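Local coordinates for protein actibind (Aspergillus niger, PDB 3D3Z) that cleaves RNA as a T2-family ribonuclease, probably without base specificity but with a preference for adenylic acid, at residues Ile161-Asp166 against Ile230-Lys235; Leu150-Ala155 against Leu199-Asn204. One frame throughout, in Å; residues are numbered along the deposited sequence.

Interaction 1 (Ile161-Asp166 against Ile230-Lys235); sequences ITPSED and IKYPPK
Pro-163 packs over one face of the Tyr-232 ring, and this is the tight part of the contact. CG of Pro-163 sits 3.8 Å from the ring centroid and only 9° off the ring normal. This is a CH-pi contact over the face. CG of Tyr-232 is anti to its backbone N (chi1 -165°), which runs the ring alongside the proline, both side chains pointing the same way. The ring edge is used as well. Ile-161 O lies in the ring plane, 3.6 Å from Tyr-232 CE2. The methyl CG2 of Ile-161 packs at 3.8 Å from Tyr-232 CD2, and the two side chains cross at about a right angle.

The backbones are tied just beyond the ring. Ser-164 N donates to Tyr-232 O at 2.9 Å, with an N-H...O angle of 153°. The same carbonyl receives a CA-H...O contact from Pro-163 CA. A water bridges Ile-161 O and the hydroxyl of Tyr-232, which is also hydrogen-bonded to Trp-48 NE1.

The other end is looser and more exposed. There Glu-165 bends at its second torsion and brings its carboxylate to the ring of Pro-234, with Glu-165 OE2 3.4 Å from Pro-234 CG.

The contact joins the loop between helices 152-158 and 171-179 to the C-terminal tail, away from the annotated sites. Leu-156 of helix 152-158 and Leu-196 of strand 195-206 also touch Tyr-232. With one direct hydrogen bond between the segments, the contact rests mainly on proline and aromatic packing, with one water bridge beside it.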
ATOM      1  N   ILE A 161     -10.812 -16.166 -11.129  1.00 30.84           N
ATOM      2  CA  ILE A 161     -11.150 -14.790 -11.521  1.00 29.74           C
ATOM      3  C   ILE A 161      -9.933 -14.179 -12.266  1.00 30.22           C
ATOM      4  O   ILE A 161      -8.918 -13.818 -11.659  1.00 29.74           O
ATOM      5  CB  ILE A 161     -11.539 -13.940 -10.289  1.00 29.69           C
ATOM      6  CG1 ILE A 161     -12.781 -14.525  -9.581  1.00 29.22           C
ATOM      7  CG2 ILE A 161     -11.794 -12.512 -10.686  1.00 29.39           C
ATOM      8  CD1 ILE A 161     -12.946 -14.114  -8.159  1.00 28.23           C
ATOM      9  N   THR A 162     -10.014 -14.149 -13.590  1.00 30.51           N
ATOM     10  CA  THR A 162      -8.938 -13.635 -14.423  1.00 30.19           C
ATOM     11  C   THR A 162      -9.476 -12.550 -15.368  1.00 30.47           C
ATOM     12  O   THR A 162     -10.690 -12.488 -15.682  1.00 28.89           O
ATOM     13  CB  THR A 162      -8.239 -14.774 -15.193  1.00 30.65           C
ATOM     14  OG1 THR A 162      -9.167 -15.405 -16.082  1.00 33.41           O
ATOM     15  CG2 THR A 162      -7.676 -15.806 -14.231  1.00 30.28           C
ATOM     16  N   PRO A 163      -8.597 -11.621 -15.790  1.00 29.82           N
ATOM     17  CA  PRO A 163      -9.117 -10.598 -16.673  1.00 30.36           C
ATOM     18  C   PRO A 163      -9.753 -11.182 -17.941  1.00 30.69           C
ATOM     19  O   PRO A 163      -9.259 -12.163 -18.486  1.00 30.11           O
ATOM     20  CB  PRO A 163      -7.863  -9.751 -17.011  1.00 29.97           C
ATOM     21  CG  PRO A 163      -6.934  -9.968 -15.852  1.00 29.45           C
ATOM     22  CD  PRO A 163      -7.162 -11.416 -15.473  1.00 29.42           C
ATOM     23  N   SER A 164     -10.849 -10.568 -18.381  0.60 31.08           N
ATOM     24  CA  SER A 164     -11.646 -11.065 -19.533  0.60 31.70           C
ATOM     25  C   SER A 164     -12.379  -9.931 -20.255  0.60 31.73           C
ATOM     26  O   SER A 164     -12.927  -9.031 -19.616  0.60 30.90           O
ATOM     27  CB  SER A 164     -12.665 -12.126 -19.059  0.60 31.49           C
ATOM     28  OG  SER A 164     -13.493 -12.599 -20.118  0.60 30.04           O
ATOM     29  N   GLU A 165     -12.403  -9.994 -21.585  1.00 32.95           N
ATOM     30  CA  GLU A 165     -13.202  -9.063 -22.372  1.00 34.48           C
ATOM     31  C   GLU A 165     -14.702  -9.315 -22.163  1.00 35.79           C
ATOM     32  O   GLU A 165     -15.492  -8.371 -22.211  1.00 37.09           O
ATOM     33  CB  GLU A 165     -12.882  -9.204 -23.865  1.00 35.67           C
ATOM     34  CG  GLU A 165     -11.402  -9.093 -24.262  1.00 38.02           C
ATOM     35  CD  GLU A 165     -10.788  -7.712 -24.006  1.00 42.29           C
ATOM     36  OE1 GLU A 165     -11.514  -6.777 -23.567  1.00 42.32           O
ATOM     37  OE2 GLU A 165      -9.552  -7.574 -24.237  1.00 44.20           O
ATOM     38  N   ASP A 166     -15.084 -10.557 -21.869  0.80 36.45           N
ATOM     39  CA  ASP A 166     -16.507 -10.954 -21.847  0.80 36.97           C
ATOM     40  C   ASP A 166     -17.043 -11.366 -20.486  0.80 36.91           C
ATOM     41  O   ASP A 166     -18.181 -11.051 -20.145  0.80 37.22           O
ATOM     42  CB  ASP A 166     -16.716 -12.103 -22.839  0.80 37.71           C
ATOM     43  CG  ASP A 166     -16.139 -11.787 -24.191  0.80 40.79           C
ATOM     44  OD1 ASP A 166     -16.594 -10.782 -24.799  0.80 44.69           O
ATOM     45  OD2 ASP A 166     -15.197 -12.502 -24.622  0.80 45.27           O
ATOM     46  N   ILE A 230     -19.309  -7.199 -12.577  1.00 26.04           N
ATOM     47  CA  ILE A 230     -17.977  -6.509 -12.473  1.00 25.73           C
ATOM     48  C   ILE A 230     -17.039  -6.957 -13.577  1.00 24.63           C
ATOM     49  O   ILE A 230     -16.804  -8.158 -13.800  1.00 25.30           O
ATOM     50  CB  ILE A 230     -17.299  -6.692 -11.088  1.00 25.76           C
ATOM     51  CG1 ILE A 230     -18.111  -5.989  -9.995  1.00 22.23           C
ATOM     52  CG2 ILE A 230     -15.867  -6.078 -11.070  1.00 24.55           C
ATOM     53  CD1 ILE A 230     -17.818  -6.526  -8.528  1.00 24.36           C
ATOM     54  N   LYS A 231     -16.505  -5.980 -14.292  1.00 25.11           N
ATOM     55  CA  LYS A 231     -15.554  -6.281 -15.328  1.00 25.39           C
ATOM     56  C   LYS A 231     -14.137  -6.280 -14.755  1.00 24.10           C
ATOM     57  O   LYS A 231     -13.822  -5.499 -13.874  1.00 24.18           O
ATOM     58  CB  LYS A 231     -15.615  -5.262 -16.455  1.00 25.20           C
ATOM     59  CG  LYS A 231     -17.015  -5.047 -16.997  1.00 27.90           C
ATOM     60  CD  LYS A 231     -17.023  -4.106 -18.177  1.00 30.51           C
ATOM     61  CE  LYS A 231     -16.864  -2.647 -17.757  1.00 34.63           C
ATOM     62  NZ  LYS A 231     -16.114  -1.909 -18.868  1.00 35.89           N
ATOM     63  N   TYR A 232     -13.326  -7.185 -15.277  1.00 24.22           N
ATOM     64  CA  TYR A 232     -11.899  -7.279 -14.975  1.00 24.27           C
ATOM     65  C   TYR A 232     -11.154  -7.100 -16.298  1.00 23.11           C
ATOM     66  O   TYR A 232     -10.845  -8.074 -16.986  1.00 24.03           O
ATOM     67  CB  TYR A 232     -11.619  -8.620 -14.329  1.00 23.74           C
ATOM     68  CG  TYR A 232     -10.289  -8.831 -13.617  1.00 22.64           C
ATOM     69  CD1 TYR A 232      -9.330  -7.815 -13.469  1.00 25.07           C
ATOM     70  CD2 TYR A 232     -10.021 -10.070 -13.030  1.00 21.07           C
ATOM     71  CE1 TYR A 232      -8.137  -8.065 -12.778  1.00 22.63           C
ATOM     72  CE2 TYR A 232      -8.850 -10.315 -12.340  1.00 22.53           C
ATOM     73  CZ  TYR A 232      -7.908  -9.307 -12.221  1.00 22.67           C
ATOM     74  OH  TYR A 232      -6.737  -9.594 -11.541  1.00 21.21           O
ATOM     75  N   PRO A 233     -10.977  -5.847 -16.732  1.00 22.75           N
ATOM     76  CA  PRO A 233     -10.457  -5.644 -18.095  1.00 23.53           C
ATOM     77  C   PRO A 233      -9.017  -6.126 -18.289  1.00 24.70           C
ATOM     78  O   PRO A 233      -8.184  -5.928 -17.384  1.00 23.70           O
ATOM     79  CB  PRO A 233     -10.607  -4.138 -18.316  1.00 23.09           C
ATOM     80  CG  PRO A 233     -11.525  -3.654 -17.243  1.00 23.12           C
ATOM     81  CD  PRO A 233     -11.335  -4.562 -16.091  1.00 23.48           C
ATOM     82  N   PRO A 234      -8.744  -6.830 -19.413  1.00 24.08           N
ATOM     83  CA  PRO A 234      -7.397  -7.262 -19.715  1.00 23.97           C
ATOM     84  C   PRO A 234      -6.486  -6.059 -19.993  1.00 23.91           C
ATOM     85  O   PRO A 234      -6.918  -5.087 -20.592  1.00 23.12           O
ATOM     86  CB  PRO A 234      -7.575  -8.147 -20.978  1.00 24.25           C
ATOM     87  CG  PRO A 234      -9.010  -8.506 -21.011  1.00 24.23           C
ATOM     88  CD  PRO A 234      -9.700  -7.297 -20.453  1.00 24.46           C
ATOM     89  N   LYS A 235      -5.256  -6.109 -19.469  1.00 23.11           N
ATOM     90  CA  LYS A 235      -4.262  -5.085 -19.798  1.00 22.00           C
ATOM     91  C   LYS A 235      -3.771  -5.277 -21.230  1.00 21.94           C
ATOM     92  O   LYS A 235      -3.726  -6.406 -21.698  1.00 23.17           O
ATOM     93  CB  LYS A 235      -3.099  -5.104 -18.802  1.00 20.74           C
ATOM     94  CG  LYS A 235      -3.486  -4.787 -17.386  1.00 19.67           C
ATOM     95  CD  LYS A 235      -2.219  -4.654 -16.540  1.00 19.80           C
ATOM     96  CE  LYS A 235      -2.468  -4.093 -15.194  1.00 18.12           C
ATOM     97  NZ  LYS A 235      -1.240  -4.160 -14.361  1.00 14.99           N
TER
HETATM   98  O   HOH W   1      -6.410 -12.472 -11.855  1.00 22.70           O
HETATM   99  O   HOH W   2     -13.882  -9.133 -17.282  1.00 29.71           O

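Interaction 2 (Leu150-Ala155 against Leu199-Asn204); sequences LDSYTA and LYYYFN
Leu-150 and Tyr-201 make the main apolar contact. CD2 of Leu-150 stands over one face of the tyrosine ring, 4.0 Å from the centroid and 17° off the normal, displaced toward the rim. This is a CH-pi contact. The two side chains slide past each other in opposite directions. The other methyl of Leu-150, CD1, meets the edge of Phe-203, 4.0 Å from CE2. Leu-199 CD1 packs against Ser-152, 3.2 Å from its OG.

The polar contact is one short hydrogen bond. Tyr-201 OH donates to Ser-152 OG at 2.5 Å. Ser-152 OG is anti to the carbonyl carbon (chi1 -62°), which sets it in the plane of the tyrosine ring at its edge. Gln-34 OE1 also bonds this buried oxygen.

Helix capping completes the account. Asp-151 is the N-cap of helix 152-158. Its OD1 accepts from Thr-154 N at 3.2 Å, and its OD2 from Thr-154 OG1. Both donors lie well out of the carboxylate plane.

Leu-199, Tyr-201 and Phe-203, every second residue, point to the helix side of the strand. The result is a capped helix start packed on the central antiparallel sheet of the alpha+beta RNase T2 fold.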
ATOM      1  N   LEU A 150       1.181  -9.601  -1.102  1.00 21.08           N
ATOM      2  CA  LEU A 150      -0.251  -9.384  -1.401  1.00 21.38           C
ATOM      3  C   LEU A 150      -0.473  -9.454  -2.893  1.00 21.76           C
ATOM      4  O   LEU A 150      -0.832  -8.450  -3.499  1.00 22.96           O
ATOM      5  CB  LEU A 150      -0.658  -7.997  -0.874  1.00 20.07           C
ATOM      6  CG  LEU A 150      -0.667  -7.856   0.635  1.00 18.99           C
ATOM      7  CD1 LEU A 150      -0.747  -6.402   1.044  1.00 12.66           C
ATOM      8  CD2 LEU A 150      -1.824  -8.655   1.226  1.00 19.00           C
ATOM      9  N   ASP A 151      -0.191 -10.621  -3.477  1.00 22.71           N
ATOM     10  CA  ASP A 151      -0.297 -10.842  -4.910  1.00 22.94           C
ATOM     11  C   ASP A 151      -1.790 -11.120  -5.255  1.00 23.25           C
ATOM     12  O   ASP A 151      -2.227 -12.260  -5.394  1.00 25.24           O
ATOM     13  CB  ASP A 151       0.615 -11.974  -5.357  1.00 22.92           C
ATOM     14  CG  ASP A 151       0.583 -12.219  -6.854  1.00 24.38           C
ATOM     15  OD1 ASP A 151      -0.159 -11.561  -7.618  1.00 26.67           O
ATOM     16  OD2 ASP A 151       1.305 -13.136  -7.291  1.00 26.75           O
ATOM     17  N   SER A 152      -2.518 -10.023  -5.377  1.00 23.19           N
ATOM     18  CA  SER A 152      -3.921  -9.947  -5.788  1.00 22.79           C
ATOM     19  C   SER A 152      -4.221 -10.717  -7.069  1.00 24.00           C
ATOM     20  O   SER A 152      -5.182 -11.487  -7.113  1.00 24.34           O
ATOM     21  CB  SER A 152      -4.264  -8.450  -5.952  1.00 22.28           C
ATOM     22  OG  SER A 152      -4.112  -7.790  -4.720  1.00 22.60           O
ATOM     23  N   TYR A 153      -3.431 -10.522  -8.121  1.00 24.00           N
ATOM     24  CA  TYR A 153      -3.673 -11.230  -9.379  1.00 24.70           C
ATOM     25  C   TYR A 153      -3.723 -12.745  -9.201  1.00 25.43           C
ATOM     26  O   TYR A 153      -4.642 -13.396  -9.723  1.00 24.97           O
ATOM     27  CB  TYR A 153      -2.650 -10.905 -10.442  1.00 24.76           C
ATOM     28  CG  TYR A 153      -3.010 -11.506 -11.777  1.00 23.85           C
ATOM     29  CD1 TYR A 153      -3.673 -10.740 -12.723  1.00 23.98           C
ATOM     30  CD2 TYR A 153      -2.746 -12.861 -12.085  1.00 26.67           C
ATOM     31  CE1 TYR A 153      -4.021 -11.249 -13.936  1.00 24.20           C
ATOM     32  CE2 TYR A 153      -3.124 -13.397 -13.326  1.00 25.24           C
ATOM     33  CZ  TYR A 153      -3.770 -12.571 -14.238  1.00 25.15           C
ATOM     34  OH  TYR A 153      -4.161 -13.018 -15.481  1.00 27.39           O
ATOM     35  N   THR A 154      -2.741 -13.296  -8.494  1.00 25.93           N
ATOM     36  CA  THR A 154      -2.688 -14.728  -8.265  1.00 25.83           C
ATOM     37  C   THR A 154      -3.783 -15.204  -7.321  1.00 26.13           C
ATOM     38  O   THR A 154      -4.367 -16.252  -7.543  1.00 26.36           O
ATOM     39  CB  THR A 154      -1.328 -15.153  -7.737  1.00 26.34           C
ATOM     40  OG1 THR A 154      -0.354 -14.817  -8.723  1.00 22.88           O
ATOM     41  CG2 THR A 154      -1.276 -16.670  -7.532  1.00 26.24           C
ATOM     42  N   ALA A 155      -4.069 -14.447  -6.278  1.00 26.18           N
ATOM     43  CA  ALA A 155      -5.148 -14.833  -5.373  1.00 27.10           C
ATOM     44  C   ALA A 155      -6.485 -14.908  -6.150  1.00 27.52           C
ATOM     45  O   ALA A 155      -7.306 -15.805  -5.907  1.00 29.62           O
ATOM     46  CB  ALA A 155      -5.251 -13.870  -4.226  1.00 25.45           C
ATOM     47  N   LEU A 199      -7.662  -1.736  -4.745  1.00 18.76           N
ATOM     48  CA  LEU A 199      -7.721  -2.604  -3.559  1.00 19.69           C
ATOM     49  C   LEU A 199      -7.015  -1.906  -2.380  1.00 20.57           C
ATOM     50  O   LEU A 199      -5.930  -1.264  -2.551  1.00 16.81           O
ATOM     51  CB  LEU A 199      -7.102  -3.970  -3.844  1.00 19.90           C
ATOM     52  CG  LEU A 199      -7.702  -4.902  -4.911  1.00 21.85           C
ATOM     53  CD1 LEU A 199      -6.846  -6.138  -5.099  1.00 19.37           C
ATOM     54  CD2 LEU A 199      -9.163  -5.296  -4.560  1.00 18.59           C
ATOM     55  N   TYR A 200      -7.670  -1.910  -1.207  1.00 20.78           N
ATOM     56  CA  TYR A 200      -7.023  -1.506   0.074  1.00 21.36           C
ATOM     57  C   TYR A 200      -7.028  -2.676   1.060  1.00 22.74           C
ATOM     58  O   TYR A 200      -8.083  -3.094   1.560  1.00 22.93           O
ATOM     59  CB  TYR A 200      -7.673  -0.332   0.794  1.00 21.90           C
ATOM     60  CG  TYR A 200      -8.158   0.884   0.039  1.00 20.96           C
ATOM     61  CD1 TYR A 200      -7.700   1.232  -1.252  1.00 22.12           C
ATOM     62  CD2 TYR A 200      -9.083   1.738   0.644  1.00 21.22           C
ATOM     63  CE1 TYR A 200      -8.171   2.366  -1.888  1.00 22.44           C
ATOM     64  CE2 TYR A 200      -9.551   2.869   0.009  1.00 22.22           C
ATOM     65  CZ  TYR A 200      -9.093   3.195  -1.245  1.00 22.59           C
ATOM     66  OH  TYR A 200      -9.575   4.347  -1.849  1.00 22.53           O
ATOM     67  N   TYR A 201      -5.839  -3.198   1.344  1.00 21.92           N
ATOM     68  CA  TYR A 201      -5.656  -4.221   2.379  1.00 21.15           C
ATOM     69  C   TYR A 201      -5.289  -3.547   3.692  1.00 21.31           C
ATOM     70  O   TYR A 201      -4.268  -2.865   3.776  1.00 21.14           O
ATOM     71  CB  TYR A 201      -4.579  -5.204   1.956  1.00 19.94           C
ATOM     72  CG  TYR A 201      -4.818  -6.037   0.720  1.00 20.85           C
ATOM     73  CD1 TYR A 201      -5.383  -7.325   0.815  1.00 18.76           C
ATOM     74  CD2 TYR A 201      -4.401  -5.615  -0.537  1.00 18.55           C
ATOM     75  CE1 TYR A 201      -5.527  -8.124  -0.303  1.00 19.16           C
ATOM     76  CE2 TYR A 201      -4.571  -6.411  -1.642  1.00 19.36           C
ATOM     77  CZ  TYR A 201      -5.170  -7.645  -1.522  1.00 20.14           C
ATOM     78  OH  TYR A 201      -5.330  -8.465  -2.602  1.00 22.65           O
ATOM     79  N   TYR A 202      -6.129  -3.742   4.718  1.00 21.35           N
ATOM     80  CA  TYR A 202      -5.971  -3.109   6.025  1.00 21.20           C
ATOM     81  C   TYR A 202      -5.174  -4.001   6.973  1.00 21.43           C
ATOM     82  O   TYR A 202      -5.232  -5.249   6.906  1.00 21.85           O
ATOM     83  CB  TYR A 202      -7.323  -2.777   6.669  1.00 22.05           C
ATOM     84  CG  TYR A 202      -8.141  -1.715   5.943  1.00 21.88           C
ATOM     85  CD1 TYR A 202      -8.343  -0.472   6.492  1.00 21.95           C
ATOM     86  CD2 TYR A 202      -8.736  -1.982   4.704  1.00 24.88           C
ATOM     87  CE1 TYR A 202      -9.096   0.518   5.811  1.00 22.34           C
ATOM     88  CE2 TYR A 202      -9.506  -1.002   4.023  1.00 21.86           C
ATOM     89  CZ  TYR A 202      -9.687   0.219   4.595  1.00 24.04           C
ATOM     90  OH  TYR A 202     -10.431   1.169   3.925  1.00 24.01           O
ATOM     91  N   PHE A 203      -4.392  -3.334   7.816  1.00 21.52           N
ATOM     92  CA  PHE A 203      -3.493  -3.984   8.781  1.00 20.49           C
ATOM     93  C   PHE A 203      -3.445  -3.178  10.064  1.00 19.87           C
ATOM     94  O   PHE A 203      -3.551  -1.935  10.091  1.00 20.08           O
ATOM     95  CB  PHE A 203      -2.055  -4.024   8.255  1.00 20.37           C
ATOM     96  CG  PHE A 203      -1.844  -4.950   7.131  1.00 18.80           C
ATOM     97  CD1 PHE A 203      -1.581  -6.278   7.372  1.00 19.54           C
ATOM     98  CD2 PHE A 203      -1.891  -4.484   5.820  1.00 18.36           C
ATOM     99  CE1 PHE A 203      -1.363  -7.120   6.349  1.00 19.53           C
ATOM    100  CE2 PHE A 203      -1.688  -5.335   4.801  1.00 21.12           C
ATOM    101  CZ  PHE A 203      -1.414  -6.643   5.060  1.00 19.69           C
ATOM    102  N   ASN A 204      -3.253  -3.887  11.158  1.00 21.28           N
ATOM    103  CA  ASN A 204      -2.743  -3.243  12.354  1.00 20.87           C
ATOM    104  C   ASN A 204      -1.296  -3.745  12.538  1.00 20.17           C
ATOM    105  O   ASN A 204      -0.900  -4.767  11.954  1.00 21.09           O
ATOM    106  CB  ASN A 204      -3.610  -3.521  13.585  1.00 21.59           C
ATOM    107  CG  ASN A 204      -5.086  -3.022  13.440  1.00 23.60           C
ATOM    108  OD1 ASN A 204      -5.371  -1.895  13.032  1.00 24.05           O
ATOM    109  ND2 ASN A 204      -5.996  -3.877  13.814  1.00 22.79           N
TER

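Helix 152-158 connects the two contacts. Its start packs on strand 195-206 in interaction 2, and the chain leaving its end enters interaction 1. The centres are 18 Å apart, and the segments alternate along the chain. Tyr-153 points away from the strand and reaches interaction 1: its OH is 3.4 Å from Pro-163 CD, and its CD1 is 3.5 Å from Tyr-232 OH. Interaction 2 is the deeper: its centre is about 9 Å from that of the chain, against 23 Å for interaction 1. The side chain of Leu-199 is about 8 Å from that of His-51, a predicted active-site residue, and about 13 Å from the bound nucleoside analogue.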